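Local coordinates for protein thymidylate synthase (Enterobacteria phage T4, PDB 1TIS) that catalyses the reductive methylation of dUMP to dTMP with methylenetetrahydrofolate as carbon donor, working as a homodimer in dTTP biosynthesis, at residues A[65-70]-A[106-111]; A[98-103]-A[148-153]; A[124-129]-A[200-205]; A[163-168]-A[206-211]. All coordinates share one frame; numbering follows the deposited sequence.

Contact 1 (A[65-70]-A[106-111]); sequences GSTNVN and GPIYGK
T67 and G106 are joined by the hydrogen bond OG1 to O, at 2.6 Å, in a loop-to-loop junction just ahead of helix 109-114 in the thymidylate synthase fold. OG1 lies anti to the backbone N (chi1 179°), and this torsion directs the hydroxyl across to the second segment. OG1 approaches with a C=O...donor angle of 148°, tilted somewhat from the carbonyl plane. A second donor, the N of I108, reaches the same G106 O at 2.6 Å from the other face of that plane, closing an inverse gamma turn centred on P107. One carbonyl is thereby gripped twice, once from across the contact and once from its own turn. Most of the rest is backbone against backbone. G65 CA packs on G110 O at 3.6 Å, and S66 O approaches G110 CA at 3.8 Å, so the start of helix 109-114 passes close beside the chain leaving helix 53-64.

Further out, three local devices set the path of 65-70. G65, with positive phi, ends the preceding helix in a Schellman motif. S66 OG accepts from N68 N in an ST turn and also bonds D71 OD2. Finally, N68 is the N-cap of helix 69-77, its OD1 accepting from N70 N at 2.6 Å with an N-H...acceptor angle of 134°.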
loop_
_atom_site.group_PDB
_atom_site.type_symbol
_atom_site.label_atom_id
_atom_site.label_comp_id
_atom_site.label_asym_id
_atom_site.label_seq_id
_atom_site.Cartn_x
_atom_site.Cartn_y
_atom_site.Cartn_z
ATOM N N GLY A 65 -7.669 -6.042 19.767
ATOM C CA GLY A 65 -6.598 -7.038 19.746
ATOM C C GLY A 65 -7.164 -8.445 19.807
ATOM O O GLY A 65 -6.421 -9.417 19.956
ATOM N N SER A 66 -8.488 -8.603 19.676
ATOM C CA SER A 66 -9.046 -9.919 19.769
ATOM C C SER A 66 -8.946 -10.597 18.428
ATOM O O SER A 66 -8.548 -10.083 17.373
ATOM C CB SER A 66 -10.473 -9.852 20.205
ATOM O OG SER A 66 -10.920 -11.161 20.539
ATOM N N THR A 67 -9.213 -11.873 18.593
ATOM C CA THR A 67 -9.105 -12.808 17.512
ATOM C C THR A 67 -10.046 -13.955 17.791
ATOM O O THR A 67 -10.097 -14.943 17.042
ATOM C CB THR A 67 -7.661 -13.208 17.474
ATOM O OG1 THR A 67 -7.539 -14.139 16.449
ATOM C CG2 THR A 67 -7.203 -13.851 18.760
ATOM N N ASN A 68 -10.818 -13.832 18.870
ATOM C CA ASN A 68 -11.745 -14.880 19.178
ATOM C C ASN A 68 -13.048 -14.272 18.792
ATOM O O ASN A 68 -13.384 -13.199 19.304
ATOM C CB ASN A 68 -11.772 -15.195 20.627
ATOM C CG ASN A 68 -12.826 -16.247 20.899
ATOM O OD1 ASN A 68 -13.946 -16.273 20.389
ATOM N ND2 ASN A 68 -12.481 -17.206 21.726
ATOM N N VAL A 69 -13.762 -15.076 18.001
ATOM C CA VAL A 69 -15.055 -14.766 17.403
ATOM C C VAL A 69 -16.096 -14.455 18.453
ATOM O O VAL A 69 -16.818 -13.467 18.249
ATOM C CB VAL A 69 -15.648 -15.916 16.578
ATOM C CG1 VAL A 69 -16.843 -15.377 15.798
ATOM C CG2 VAL A 69 -14.665 -16.478 15.606
ATOM N N ASN A 70 -16.226 -15.234 19.544
ATOM C CA ASN A 70 -17.231 -14.948 20.570
ATOM C C ASN A 70 -17.091 -13.536 21.134
ATOM O O ASN A 70 -18.070 -12.892 21.511
ATOM C CB ASN A 70 -17.155 -15.843 21.785
ATOM C CG ASN A 70 -17.196 -17.343 21.556
ATOM O OD1 ASN A 70 -16.196 -17.934 21.123
ATOM N ND2 ASN A 70 -18.321 -18.000 21.857
ATOM N N GLY A 106 -7.015 -17.294 14.538
ATOM C CA GLY A 106 -5.589 -17.312 14.257
ATOM C C GLY A 106 -5.061 -15.888 14.268
ATOM O O GLY A 106 -5.817 -15.005 14.632
ATOM N N PRO A 107 -3.835 -15.505 13.986
ATOM C CA PRO A 107 -3.372 -14.138 14.179
ATOM C C PRO A 107 -3.835 -13.030 13.236
ATOM O O PRO A 107 -3.047 -12.296 12.614
ATOM C CB PRO A 107 -1.868 -14.328 14.222
ATOM C CG PRO A 107 -1.559 -15.571 13.469
ATOM C CD PRO A 107 -2.724 -16.428 13.920
ATOM N N ILE A 108 -5.155 -12.881 13.274
ATOM C CA ILE A 108 -5.964 -12.011 12.437
ATOM C C ILE A 108 -5.658 -10.554 12.710
ATOM O O ILE A 108 -5.052 -10.266 13.742
ATOM C CB ILE A 108 -7.436 -12.454 12.753
ATOM C CG1 ILE A 108 -7.688 -13.799 12.094
ATOM C CG2 ILE A 108 -8.470 -11.548 12.200
ATOM C CD1 ILE A 108 -7.251 -13.827 10.606
ATOM N N TYR A 109 -6.047 -9.661 11.779
ATOM C CA TYR A 109 -5.976 -8.184 11.896
ATOM C C TYR A 109 -5.845 -7.652 13.324
ATOM O O TYR A 109 -4.779 -7.146 13.639
ATOM C CB TYR A 109 -7.224 -7.405 11.369
ATOM C CG TYR A 109 -7.760 -7.590 9.965
ATOM C CD1 TYR A 109 -8.511 -8.694 9.723
ATOM C CD2 TYR A 109 -7.524 -6.694 8.952
ATOM C CE1 TYR A 109 -9.039 -8.935 8.473
ATOM C CE2 TYR A 109 -8.050 -6.926 7.697
ATOM C CZ TYR A 109 -8.811 -8.053 7.458
ATOM O OH TYR A 109 -9.362 -8.349 6.221
ATOM N N GLY A 110 -6.844 -7.806 14.207
ATOM C CA GLY A 110 -6.778 -7.251 15.540
ATOM C C GLY A 110 -5.447 -7.479 16.235
ATOM O O GLY A 110 -4.801 -6.508 16.657
ATOM N N LYS A 111 -5.015 -8.746 16.299
ATOM C CA LYS A 111 -3.709 -9.037 16.850
ATOM C C LYS A 111 -2.630 -8.283 16.055
ATOM O O LYS A 111 -1.926 -7.504 16.698
ATOM C CB LYS A 111 -3.509 -10.555 16.844
ATOM C CG LYS A 111 -2.167 -11.164 16.502
ATOM C CD LYS A 111 -1.001 -10.994 17.413
ATOM C CE LYS A 111 0.179 -10.978 16.444
ATOM N NZ LYS A 111 1.464 -11.063 17.117
#

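Contact 2 (A[98-103]-A[148-153]); sequences LGYHSG and LKYMAL
The ring of Y100 meets Y150 with its edge: the backbone O of Y150 lies near the ring plane, 3.7 Å from CE2 of Y100. One face of the Y100 ring carries L98 CB, 4.1 Å above the plane and displaced toward the rim, so two side chains of the same loop are packed together before they reach across. The ring of Y150 is arranged in a similar way within its own segment, with K149 CB over one face near the rim, while the hydroxyl of Y100 approaches it at a slant. That hydroxyl touches the root of the side chain, OH of Y100 being 3.6 Å from CB of Y150. It is equally far from Y150 O, and no hydrogen bond is assigned to the pair. The CD1 methyl of L98 packs on backbone, 3.9 Å from Y150 O and slightly farther from M151 C and A152 N.

In the thymidylate synthase fold this joins two irregular connections, the loop after helix 88-95 and the loop leading to strand 157-164, which begins next to the probable nucleophile C156. The second loop is shaped by a type I turn over K149 and Y150, closed by M151 N to L148 O at 2.9 Å. A152 O accepts from Q94 NE2 of helix 88-95. M151 points its CB away from the first loop and packs instead on P107, I108 and Q112. Within 98-103, H101 ND1 donates to G99 O at 2.8 Å, a bent bond (133° at the hydrogen) whose donor stands above the carbonyl plane.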
loop_
_atom_site.group_PDB
_atom_site.type_symbol
_atom_site.label_atom_id
_atom_site.label_comp_id
_atom_site.label_asym_id
_atom_site.label_seq_id
_atom_site.Cartn_x
_atom_site.Cartn_y
_atom_site.Cartn_z
ATOM N N LEU A 98 -7.770 -25.426 10.206
ATOM C CA LEU A 98 -6.382 -25.412 10.716
ATOM C C LEU A 98 -6.249 -26.171 12.057
ATOM O O LEU A 98 -5.157 -26.589 12.486
ATOM C CB LEU A 98 -5.884 -23.979 10.941
ATOM C CG LEU A 98 -6.149 -22.878 9.922
ATOM C CD1 LEU A 98 -5.660 -21.575 10.486
ATOM C CD2 LEU A 98 -5.411 -23.140 8.646
ATOM N N GLY A 99 -7.379 -26.365 12.752
ATOM C CA GLY A 99 -7.405 -27.128 14.004
ATOM C C GLY A 99 -8.024 -26.375 15.181
ATOM O O GLY A 99 -8.295 -26.860 16.300
ATOM N N TYR A 100 -8.266 -25.118 14.895
ATOM C CA TYR A 100 -8.746 -24.222 15.912
ATOM C C TYR A 100 -10.081 -24.637 16.478
ATOM O O TYR A 100 -10.823 -25.450 15.929
ATOM C CB TYR A 100 -8.757 -22.823 15.279
ATOM C CG TYR A 100 -7.339 -22.359 14.935
ATOM C CD1 TYR A 100 -6.256 -22.950 15.580
ATOM C CD2 TYR A 100 -7.151 -21.359 13.993
ATOM C CE1 TYR A 100 -4.982 -22.543 15.290
ATOM C CE2 TYR A 100 -5.868 -20.946 13.700
ATOM C CZ TYR A 100 -4.795 -21.543 14.352
ATOM O OH TYR A 100 -3.497 -21.158 14.076
ATOM N N HIS A 101 -10.329 -24.249 17.701
ATOM C CA HIS A 101 -11.600 -24.608 18.270
ATOM C C HIS A 101 -12.115 -23.425 19.042
ATOM O O HIS A 101 -11.367 -22.509 19.409
ATOM C CB HIS A 101 -11.472 -25.849 19.199
ATOM C CG HIS A 101 -11.506 -27.152 18.408
ATOM N ND1 HIS A 101 -10.502 -27.777 17.790
ATOM C CD2 HIS A 101 -12.651 -27.870 18.172
ATOM C CE1 HIS A 101 -10.992 -28.831 17.196
ATOM N NE2 HIS A 101 -12.281 -28.875 17.430
ATOM N N SER A 102 -13.452 -23.499 19.000
ATOM C CA SER A 102 -14.404 -22.660 19.687
ATOM C C SER A 102 -13.781 -21.392 20.242
ATOM O O SER A 102 -13.241 -21.276 21.354
ATOM C CB SER A 102 -15.058 -23.605 20.722
ATOM O OG SER A 102 -15.599 -24.770 20.058
ATOM N N GLY A 103 -13.641 -20.610 19.157
ATOM C CA GLY A 103 -13.176 -19.248 19.277
ATOM C C GLY A 103 -12.121 -18.724 18.307
ATOM O O GLY A 103 -12.390 -17.741 17.611
ATOM N N LEU A 148 1.352 -15.267 8.278
ATOM C CA LEU A 148 0.252 -15.522 7.351
ATOM C C LEU A 148 -0.222 -16.951 7.597
ATOM O O LEU A 148 -1.418 -17.217 7.759
ATOM C CB LEU A 148 0.695 -15.412 5.879
ATOM C CG LEU A 148 1.182 -14.061 5.359
ATOM C CD1 LEU A 148 1.742 -14.203 3.934
ATOM C CD2 LEU A 148 0.018 -13.060 5.451
ATOM N N LYS A 149 0.780 -17.828 7.794
ATOM C CA LYS A 149 0.570 -19.233 8.029
ATOM C C LYS A 149 -0.434 -19.587 9.051
ATOM O O LYS A 149 -1.050 -20.610 8.822
ATOM C CB LYS A 149 1.860 -19.923 8.398
ATOM C CG LYS A 149 2.483 -20.212 7.046
ATOM C CD LYS A 149 1.555 -21.069 6.142
ATOM C CE LYS A 149 1.777 -20.875 4.619
ATOM N NZ LYS A 149 1.269 -19.609 4.091
ATOM N N TYR A 150 -0.672 -18.787 10.085
ATOM C CA TYR A 150 -1.692 -19.167 11.029
ATOM C C TYR A 150 -3.036 -18.404 10.915
ATOM O O TYR A 150 -3.862 -18.385 11.850
ATOM C CB TYR A 150 -1.107 -18.995 12.407
ATOM C CG TYR A 150 0.301 -19.493 12.606
ATOM C CD1 TYR A 150 0.623 -20.776 12.277
ATOM C CD2 TYR A 150 1.244 -18.650 13.105
ATOM C CE1 TYR A 150 1.899 -21.245 12.429
ATOM C CE2 TYR A 150 2.529 -19.104 13.269
ATOM C CZ TYR A 150 2.847 -20.396 12.922
ATOM O OH TYR A 150 4.147 -20.853 13.023
ATOM N N MET A 151 -3.366 -17.751 9.802
ATOM C CA MET A 151 -4.567 -16.975 9.808
ATOM C C MET A 151 -5.628 -17.640 8.939
ATOM O O MET A 151 -5.312 -18.157 7.863
ATOM C CB MET A 151 -4.256 -15.565 9.281
ATOM C CG MET A 151 -3.272 -14.594 9.940
ATOM S SD MET A 151 -2.872 -13.183 8.857
ATOM C CE MET A 151 -1.266 -12.663 9.365
ATOM N N ALA A 152 -6.886 -17.600 9.416
ATOM C CA ALA A 152 -8.096 -17.943 8.659
ATOM C C ALA A 152 -8.178 -17.399 7.227
ATOM O O ALA A 152 -8.403 -18.104 6.248
ATOM C CB ALA A 152 -9.345 -17.414 9.379
ATOM N N LEU A 153 -8.071 -16.086 7.094
ATOM C CA LEU A 153 -8.098 -15.359 5.833
ATOM C C LEU A 153 -6.980 -14.328 5.988
ATOM O O LEU A 153 -7.036 -13.498 6.911
ATOM C CB LEU A 153 -9.505 -14.707 5.673
ATOM C CG LEU A 153 -9.901 -13.557 4.707
ATOM C CD1 LEU A 153 -11.420 -13.577 4.633
ATOM C CD2 LEU A 153 -9.495 -12.170 5.190
#

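Contact 3 (A[124-129]-A[200-205]); sequences EVIDRI and KMCNLI
M201, whose thioether lies against I126, gives its backbone O to Q257 NE2 in a hydrogen bond; between the two segments themselves no polar bond is found. The contact is helix-to-helix packing in the thymidylate synthase fold, between helix 121-131 and the C-terminal end of helix 184-202. I126 and M201 cross at about a right angle. The two ends of the isoleucine both meet the methionine tip, CG2 touching M201 CE at 3.5 Å and CD1 touching M201 SD at 3.5 Å. The bend of the M201 chain at chi3 (88°) turns CE back toward CG2. T254 of helix 254-262 borders both residues.

One turn further along helix 121-131, I129 receives the thiol of C202, with SG 3.6 Å from I129 CB. The same SG is 4.0 Å from I126 CG2, so the one sulfur touches both isoleucines. The helix ends at C202; N203, with positive phi, leaves it, and the chain turns toward strand 205-219. This reversal brings L204 back to the contact. I129 and L204 both pack on V164 of strand 157-164, and they touch each other through I129 CG2 and L204 CD1, 4.1 Å apart.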
loop_
_atom_site.group_PDB
_atom_site.type_symbol
_atom_site.label_atom_id
_atom_site.label_comp_id
_atom_site.label_asym_id
_atom_site.label_seq_id
_atom_site.Cartn_x
_atom_site.Cartn_y
_atom_site.Cartn_z
ATOM N N GLU A 124 0.455 3.177 19.549
ATOM C CA GLU A 124 1.513 4.124 19.346
ATOM C C GLU A 124 1.441 4.995 18.084
ATOM O O GLU A 124 2.131 6.018 17.924
ATOM C CB GLU A 124 2.779 3.337 19.460
ATOM C CG GLU A 124 3.145 2.624 18.195
ATOM C CD GLU A 124 4.582 2.952 17.877
ATOM O OE1 GLU A 124 4.849 4.081 17.440
ATOM O OE2 GLU A 124 5.421 2.081 18.110
ATOM N N VAL A 125 0.544 4.686 17.158
ATOM C CA VAL A 125 0.410 5.491 15.958
ATOM C C VAL A 125 -0.488 6.643 16.331
ATOM O O VAL A 125 -0.490 7.649 15.637
ATOM C CB VAL A 125 -0.227 4.681 14.761
ATOM C CG1 VAL A 125 -1.796 4.605 14.677
ATOM C CG2 VAL A 125 0.356 5.384 13.537
ATOM N N ILE A 126 -1.288 6.555 17.385
ATOM C CA ILE A 126 -2.091 7.679 17.729
ATOM C C ILE A 126 -1.200 8.619 18.487
ATOM O O ILE A 126 -1.444 9.809 18.430
ATOM C CB ILE A 126 -3.296 7.165 18.490
ATOM C CG1 ILE A 126 -4.142 6.408 17.424
ATOM C CG2 ILE A 126 -4.038 8.288 19.197
ATOM C CD1 ILE A 126 -5.464 5.700 17.759
ATOM N N ASP A 127 -0.106 8.203 19.131
ATOM C CA ASP A 127 0.852 9.141 19.689
ATOM C C ASP A 127 1.577 9.886 18.565
ATOM O O ASP A 127 1.472 11.109 18.623
ATOM C CB ASP A 127 1.872 8.422 20.562
ATOM C CG ASP A 127 1.299 7.803 21.844
ATOM O OD1 ASP A 127 0.231 8.217 22.291
ATOM O OD2 ASP A 127 1.935 6.904 22.409
ATOM N N ARG A 128 2.256 9.341 17.516
ATOM C CA ARG A 128 2.891 10.152 16.458
ATOM C C ARG A 128 1.999 11.277 15.972
ATOM O O ARG A 128 2.486 12.405 15.926
ATOM C CB ARG A 128 3.260 9.368 15.201
ATOM C CG ARG A 128 4.196 8.207 15.514
ATOM C CD ARG A 128 5.201 7.842 14.388
ATOM N NE ARG A 128 6.418 8.668 14.365
ATOM C CZ ARG A 128 7.648 8.141 14.366
ATOM N NH1 ARG A 128 7.856 6.827 14.323
ATOM N NH2 ARG A 128 8.705 8.942 14.399
ATOM N N ILE A 129 0.696 11.040 15.754
ATOM C CA ILE A 129 -0.265 12.067 15.355
ATOM C C ILE A 129 -0.388 13.104 16.452
ATOM O O ILE A 129 -0.461 14.304 16.191
ATOM C CB ILE A 129 -1.711 11.594 15.173
ATOM C CG1 ILE A 129 -1.864 10.155 14.645
ATOM C CG2 ILE A 129 -2.326 12.664 14.276
ATOM C CD1 ILE A 129 -1.657 9.812 13.163
ATOM N N LYS A 200 -11.153 12.140 16.762
ATOM C CA LYS A 200 -11.650 12.608 18.055
ATOM C C LYS A 200 -10.619 12.462 19.197
ATOM O O LYS A 200 -10.616 13.205 20.193
ATOM C CB LYS A 200 -12.954 11.871 18.390
ATOM C CG LYS A 200 -13.610 12.381 19.678
ATOM C CD LYS A 200 -14.177 13.771 19.379
ATOM C CE LYS A 200 -14.120 14.843 20.491
ATOM N NZ LYS A 200 -14.645 16.105 19.961
ATOM N N MET A 201 -9.673 11.538 19.075
ATOM C CA MET A 201 -8.624 11.364 20.089
ATOM C C MET A 201 -7.619 12.450 19.861
ATOM O O MET A 201 -7.307 13.181 20.790
ATOM C CB MET A 201 -7.872 10.037 19.966
ATOM C CG MET A 201 -8.648 8.805 20.389
ATOM S SD MET A 201 -7.836 7.338 19.749
ATOM C CE MET A 201 -6.664 6.929 21.003
ATOM N N CYS A 202 -7.176 12.616 18.608
ATOM C CA CYS A 202 -6.182 13.625 18.277
ATOM C C CYS A 202 -6.736 15.064 18.220
ATOM O O CYS A 202 -5.994 16.048 18.133
ATOM C CB CYS A 202 -5.533 13.170 16.941
ATOM S SG CYS A 202 -4.758 11.543 17.043
ATOM N N ASN A 203 -8.066 15.164 18.309
ATOM C CA ASN A 203 -8.829 16.383 18.191
ATOM C C ASN A 203 -8.444 17.161 16.919
ATOM O O ASN A 203 -8.010 18.322 16.807
ATOM C CB ASN A 203 -8.639 17.220 19.466
ATOM C CG ASN A 203 -9.689 18.334 19.616
ATOM O OD1 ASN A 203 -9.335 19.452 19.994
ATOM N ND2 ASN A 203 -10.998 18.154 19.379
ATOM N N LEU A 204 -8.657 16.416 15.865
ATOM C CA LEU A 204 -8.428 16.946 14.572
ATOM C C LEU A 204 -9.775 16.782 13.891
ATOM O O LEU A 204 -10.678 16.056 14.327
ATOM C CB LEU A 204 -7.297 16.143 13.915
ATOM C CG LEU A 204 -5.886 15.990 14.549
ATOM C CD1 LEU A 204 -4.855 15.735 13.481
ATOM C CD2 LEU A 204 -5.400 17.268 15.149
ATOM N N ILE A 205 -9.908 17.535 12.812
ATOM C CA ILE A 205 -11.111 17.537 11.996
ATOM C C ILE A 205 -10.842 16.372 11.072
ATOM O O ILE A 205 -9.805 16.323 10.407
ATOM C CB ILE A 205 -11.268 18.856 11.147
ATOM C CG1 ILE A 205 -11.211 20.150 12.009
ATOM C CG2 ILE A 205 -12.564 18.732 10.369
ATOM C CD1 ILE A 205 -12.136 20.310 13.247
#

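Contact 4 (A[163-168]-A[206-211]); sequences NVRNGY and PGDLIF
R165 and D208 cross at about a right angle, with guanidinium and carboxylate planes 70° apart. D208 OD1 lies over one face of the guanidinium, 3.4 Å from R165 NH2 and 3.5 Å from R165 NH1. Because the oxygen stands well out of the guanidinium plane, no N-H points at it, and the salt bridge is one of charge alone. The guanidinium is meanwhile turned edge-on to Y168: NH2 of R165 sits 3.3 Å above that ring, over its centre, and Y168 CG lies in the guanidinium plane. A bend at chi3 (-53°) in the arginine chain helps to set the group between the aromatic face and the acid. The Y168 ring in turn presents its edge to the other segment, CD2 being 3.6 Å from P206 O in the ring plane. Nearer the backbone, Y168 CB packs on G207 CA at 3.8 Å.

These residues lie at one end of the mixed beta sheet of thymidylate synthase. Strands 157-164 and 168-179 form an antiparallel hairpin, whose connection is closed by R165 N to Y168 O at 2.8 Å; strand 205-219 runs parallel to 168-179, with G207 and L169 joined through their backbones. The intervening strand also supplies D170, which touches R165 and accepts from D208 N through OD1. D37 OD1 comes close to D208 OD1, a pairing of like charges that the nearby arginine would be expected to ease. Y16 of the second subunit packs on R165, and N166 N makes a weak hydrogen bond to the OH of that same tyrosine.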
loop_
_atom_site.group_PDB
_atom_site.type_symbol
_atom_site.label_atom_id
_atom_site.label_comp_id
_atom_site.label_asym_id
_atom_site.label_seq_id
_atom_site.Cartn_x
_atom_site.Cartn_y
_atom_site.Cartn_z
ATOM N N ASN A 163 -2.128 11.119 7.313
ATOM C CA ASN A 163 -1.470 12.375 6.934
ATOM C C ASN A 163 -2.173 13.439 7.750
ATOM O O ASN A 163 -3.396 13.350 7.927
ATOM C CB ASN A 163 -1.691 12.706 5.477
ATOM C CG ASN A 163 -0.477 13.243 4.755
ATOM O OD1 ASN A 163 0.435 12.499 4.403
ATOM N ND2 ASN A 163 -0.428 14.519 4.412
ATOM N N VAL A 164 -1.475 14.420 8.297
ATOM C CA VAL A 164 -2.106 15.509 9.048
ATOM C C VAL A 164 -2.038 16.806 8.201
ATOM O O VAL A 164 -0.924 17.233 7.852
ATOM C CB VAL A 164 -1.350 15.637 10.396
ATOM C CG1 VAL A 164 -2.045 16.680 11.246
ATOM C CG2 VAL A 164 -1.307 14.299 11.122
ATOM N N ARG A 165 -3.207 17.364 7.767
ATOM C CA ARG A 165 -3.298 18.595 6.957
ATOM C C ARG A 165 -2.924 19.846 7.754
ATOM O O ARG A 165 -1.759 20.025 8.106
ATOM C CB ARG A 165 -4.712 18.744 6.396
ATOM C CG ARG A 165 -4.757 17.918 5.130
ATOM C CD ARG A 165 -5.743 18.348 4.048
ATOM N NE ARG A 165 -7.112 18.489 4.532
ATOM C CZ ARG A 165 -8.169 18.628 3.718
ATOM N NH1 ARG A 165 -8.006 18.643 2.399
ATOM N NH2 ARG A 165 -9.412 18.757 4.212
ATOM N N ASN A 166 -3.764 20.842 7.992
ATOM C CA ASN A 166 -3.418 21.790 9.029
ATOM C C ASN A 166 -4.803 21.735 9.594
ATOM O O ASN A 166 -5.713 22.457 9.174
ATOM C CB ASN A 166 -3.109 23.238 8.562
ATOM C CG ASN A 166 -2.042 24.033 9.347
ATOM O OD1 ASN A 166 -1.559 25.054 8.853
ATOM N ND2 ASN A 166 -1.533 23.691 10.530
ATOM N N GLY A 167 -4.947 20.689 10.421
ATOM C CA GLY A 167 -6.197 20.518 11.131
ATOM C C GLY A 167 -7.086 19.409 10.612
ATOM O O GLY A 167 -8.209 19.222 11.079
ATOM N N TYR A 168 -6.624 18.657 9.627
ATOM C CA TYR A 168 -7.389 17.504 9.204
ATOM C C TYR A 168 -6.489 16.258 9.297
ATOM O O TYR A 168 -5.247 16.319 9.365
ATOM C CB TYR A 168 -7.897 17.723 7.790
ATOM C CG TYR A 168 -8.798 18.938 7.598
ATOM C CD1 TYR A 168 -8.215 20.154 7.297
ATOM C CD2 TYR A 168 -10.180 18.836 7.605
ATOM C CE1 TYR A 168 -8.982 21.262 6.983
ATOM C CE2 TYR A 168 -10.954 19.943 7.285
ATOM C CZ TYR A 168 -10.354 21.158 6.967
ATOM O OH TYR A 168 -11.100 22.272 6.559
ATOM N N PRO A 206 -11.702 15.375 11.035
ATOM C CA PRO A 206 -11.614 14.332 10.029
ATOM C C PRO A 206 -11.533 14.968 8.631
ATOM O O PRO A 206 -12.247 15.916 8.290
ATOM C CB PRO A 206 -12.851 13.503 10.328
ATOM C CG PRO A 206 -13.780 14.409 11.117
ATOM C CD PRO A 206 -12.805 15.178 11.976
ATOM N N GLY A 207 -10.586 14.497 7.828
ATOM C CA GLY A 207 -10.311 15.079 6.538
ATOM C C GLY A 207 -10.673 14.198 5.402
ATOM O O GLY A 207 -11.840 13.906 5.223
ATOM N N ASP A 208 -9.732 13.746 4.620
ATOM C CA ASP A 208 -10.098 13.038 3.414
ATOM C C ASP A 208 -9.847 11.566 3.587
ATOM O O ASP A 208 -8.977 11.206 4.399
ATOM C CB ASP A 208 -9.277 13.519 2.242
ATOM C CG ASP A 208 -9.464 14.971 1.810
ATOM O OD1 ASP A 208 -9.996 15.806 2.560
ATOM O OD2 ASP A 208 -9.049 15.261 0.692
ATOM N N LEU A 209 -10.538 10.725 2.801
ATOM C CA LEU A 209 -10.403 9.280 2.876
ATOM C C LEU A 209 -9.962 8.810 1.514
ATOM O O LEU A 209 -10.718 9.069 0.592
ATOM C CB LEU A 209 -11.736 8.657 3.249
ATOM C CG LEU A 209 -11.778 7.190 3.560
ATOM C CD1 LEU A 209 -11.002 6.853 4.825
ATOM C CD2 LEU A 209 -13.243 6.802 3.706
ATOM N N ILE A 210 -8.817 8.144 1.314
ATOM C CA ILE A 210 -8.315 7.722 0.004
ATOM C C ILE A 210 -8.179 6.232 0.012
ATOM O O ILE A 210 -7.812 5.679 1.032
ATOM C CB ILE A 210 -6.948 8.314 -0.271
ATOM C CG1 ILE A 210 -6.876 9.776 0.074
ATOM C CG2 ILE A 210 -6.676 8.214 -1.743
ATOM C CD1 ILE A 210 -5.393 10.183 0.026
ATOM N N PHE A 211 -8.370 5.519 -1.072
ATOM C CA PHE A 211 -8.348 4.058 -1.057
ATOM C C PHE A 211 -7.512 3.578 -2.219
ATOM O O PHE A 211 -7.853 3.988 -3.342
ATOM C CB PHE A 211 -9.786 3.499 -1.190
ATOM C CG PHE A 211 -9.947 2.162 -1.907
ATOM C CD1 PHE A 211 -9.582 0.978 -1.307
ATOM C CD2 PHE A 211 -10.457 2.143 -3.185
ATOM C CE1 PHE A 211 -9.723 -0.219 -1.983
ATOM C CE2 PHE A 211 -10.596 0.949 -3.860
ATOM C CZ PHE A 211 -10.232 -0.240 -3.260
#

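In the fold
The four contacts form two touching pairs. Contacts 1 and 2 touch through neighbouring loops: V69 N probably bonds G103 O, and P107 packs on Y150. Contacts 3 and 4, about 12 Å apart between centres, share the end of the sheet, where I205 N probably bonds G167 O. Contacts 2 and 4 lie on opposite sides of the chain's centre. Chemistry follows place: contact 3 is buried and apolar, contact 4 is a surface contact with a charge pair, and the partly buried contacts 1 and 2 involve mainly irregular chain, one joined through a hydrogen bond and the other by packing alone.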